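Long-range contact in endo-1,4-beta-xylanase D (Paenibacillus polymyxa, PDB 1UX7), which carries a family 36 carbohydrate-binding module that binds xylan-derived sugars through a calcium ion, within an enzyme that probably hydrolyses xylan: residues Gly58-Asp63 / Gly107-Tyr112. Sequence-based numbering, arbitrary orientation.
With CA (calcium ion), chain C; XYP (beta-D-xylopyranose), chain B.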
# COMPACT_ATOMS: atom_id res chain seq x y z
N GLY A 58 -11.20 -0.89 -13.48
CA GLY A 58 -10.75 0.41 -13.09
C GLY A 58 -9.39 0.42 -12.40
O GLY A 58 -8.80 -0.61 -12.14
N THR A 59 -8.90 1.63 -12.19
CA THR A 59 -7.57 1.89 -11.66
C THR A 59 -7.66 2.27 -10.17
O THR A 59 -8.11 3.36 -9.81
CB THR A 59 -6.90 3.03 -12.41
OG1 THR A 59 -6.80 2.73 -13.81
CG2 THR A 59 -5.47 3.23 -11.94
N ALA A 60 -7.24 1.34 -9.32
CA ALA A 60 -7.20 1.55 -7.88
C ALA A 60 -5.93 2.30 -7.54
O ALA A 60 -4.86 1.95 -7.98
CB ALA A 60 -7.27 0.23 -7.16
N LYS A 61 -6.03 3.33 -6.72
CA LYS A 61 -4.89 4.17 -6.37
C LYS A 61 -4.66 4.11 -4.87
O LYS A 61 -5.60 4.30 -4.10
CB LYS A 61 -5.16 5.62 -6.76
CG LYS A 61 -4.02 6.54 -6.48
CD LYS A 61 -4.24 7.88 -7.20
CE LYS A 61 -3.16 8.88 -6.87
NZ LYS A 61 -3.71 9.98 -6.04
N VAL A 62 -3.43 3.84 -4.47
CA VAL A 62 -3.06 3.68 -3.07
C VAL A 62 -1.92 4.65 -2.75
O VAL A 62 -0.89 4.60 -3.38
CB VAL A 62 -2.60 2.22 -2.81
CG1 VAL A 62 -2.25 2.03 -1.38
CG2 VAL A 62 -3.71 1.22 -3.28
N ASP A 63 -2.11 5.54 -1.77
CA ASP A 63 -1.07 6.44 -1.30
C ASP A 63 -0.09 5.76 -0.38
O ASP A 63 -0.50 4.94 0.44
CB ASP A 63 -1.68 7.62 -0.53
CG ASP A 63 -2.32 8.67 -1.44
OD1 ASP A 63 -2.20 8.54 -2.68
OD2 ASP A 63 -2.97 9.63 -0.96
N GLY A 107 -16.26 5.37 -5.12
CA GLY A 107 -17.31 4.39 -5.30
C GLY A 107 -17.21 3.65 -6.63
O GLY A 107 -18.17 3.05 -7.06
N THR A 108 -16.05 3.69 -7.29
CA THR A 108 -15.94 2.97 -8.57
C THR A 108 -14.98 1.78 -8.57
O THR A 108 -14.93 1.06 -9.57
CB THR A 108 -15.57 3.91 -9.76
OG1 THR A 108 -14.28 4.52 -9.60
CG2 THR A 108 -16.54 5.09 -9.92
N TRP A 109 -14.23 1.60 -7.48
CA TRP A 109 -13.27 0.48 -7.35
C TRP A 109 -12.90 0.31 -5.89
O TRP A 109 -13.19 1.18 -5.04
CB TRP A 109 -11.99 0.70 -8.18
CG TRP A 109 -11.39 2.04 -8.05
CD1 TRP A 109 -11.55 3.06 -8.92
CD2 TRP A 109 -10.57 2.55 -6.99
NE1 TRP A 109 -10.89 4.18 -8.48
CE2 TRP A 109 -10.27 3.89 -7.30
CE3 TRP A 109 -10.04 2.01 -5.80
CZ2 TRP A 109 -9.49 4.70 -6.47
CZ3 TRP A 109 -9.26 2.81 -4.99
CH2 TRP A 109 -9.00 4.15 -5.32
N ASP A 110 -12.28 -0.84 -5.61
CA ASP A 110 -11.59 -1.11 -4.36
C ASP A 110 -10.15 -1.50 -4.69
O ASP A 110 -9.87 -1.89 -5.81
CB ASP A 110 -12.28 -2.24 -3.61
CG ASP A 110 -13.76 -1.99 -3.40
OD1 ASP A 110 -14.06 -0.84 -3.01
OD2 ASP A 110 -14.64 -2.86 -3.59
N ALA A 111 -9.26 -1.37 -3.71
CA ALA A 111 -7.85 -1.67 -3.88
C ALA A 111 -7.50 -2.90 -3.07
O ALA A 111 -7.84 -3.01 -1.90
CB ALA A 111 -7.01 -0.50 -3.44
N TYR A 112 -6.77 -3.83 -3.67
CA TYR A 112 -6.28 -5.02 -3.00
C TYR A 112 -4.77 -4.89 -2.91
O TYR A 112 -4.10 -4.58 -3.89
CB TYR A 112 -6.67 -6.26 -3.80
CG TYR A 112 -8.15 -6.47 -4.02
CD1 TYR A 112 -9.13 -5.92 -3.19
CD2 TYR A 112 -8.58 -7.24 -5.10
CE1 TYR A 112 -10.49 -6.15 -3.42
CE2 TYR A 112 -9.92 -7.48 -5.34
CZ TYR A 112 -10.87 -6.94 -4.48
OH TYR A 112 -12.20 -7.18 -4.73
CA CA C . -14.56 1.46 -3.09
C1 XYP B . -18.01 3.51 -0.48
C2 XYP B . -16.93 2.59 -1.01
C3 XYP B . -17.41 1.14 -1.09
C4 XYP B . -18.02 0.68 0.23
C5 XYP B . -19.07 1.72 0.62
O2 XYP B . -16.39 3.01 -2.25
O3 XYP B . -16.33 0.29 -1.44
O4 XYP B . -18.61 -0.59 0.09
O5 XYP B . -18.46 2.99 0.69
O HOH W 1 -16.26 1.15 -4.80
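Trp-109 lays one face of its indole on the backbone of Thr-59 to Lys-61. The CA of Ala-60 sits over the six-membered ring, 3.6 Å from its centroid and 14° off the normal, a CH-pi contact. Farther along this face, the carbonyl O of Thr-59 lies 3.2 Å from NE1 of Trp-109, but above the ring plane, at too poor an angle for a hydrogen bond. Toward the far rim the same face covers the next peptide, CH2 of Trp-109 lying 3.4 Å from the backbone N of Lys-61. A chi1 of 46° puts CG of Trp-109 between its own N and carbonyl carbon, which turns the indole to the strand while the carbonyl O binds calcium at 2.4 Å.

On the same side, just past the rim at CE3, Ala-60 CB touches the ring and also packs 3.8 Å from Ala-111 CB, which meets CG2 of Val-62. These small apolar groups join strand 59-66 to strand 111-118 of the other sheet in the beta-sandwich. An alanine in place of Trp-109 would probably open a gap over Ala-60 and leave the calcium-binding loop less firmly seated on the strand.

The side chain of Asp-110 leaves the backbone away from that strand, and its OD1 binds the calcium at 2.4 Å; OD1 of Asp-105, the backbone O of Tyr-29, xylose O2 and O3 and a water complete the coordination. Thus apolar and CH-pi packing anchors the loop, while Trp-109 O and Asp-110 OD1 hold the calcium that ligates the xylose hydroxyls.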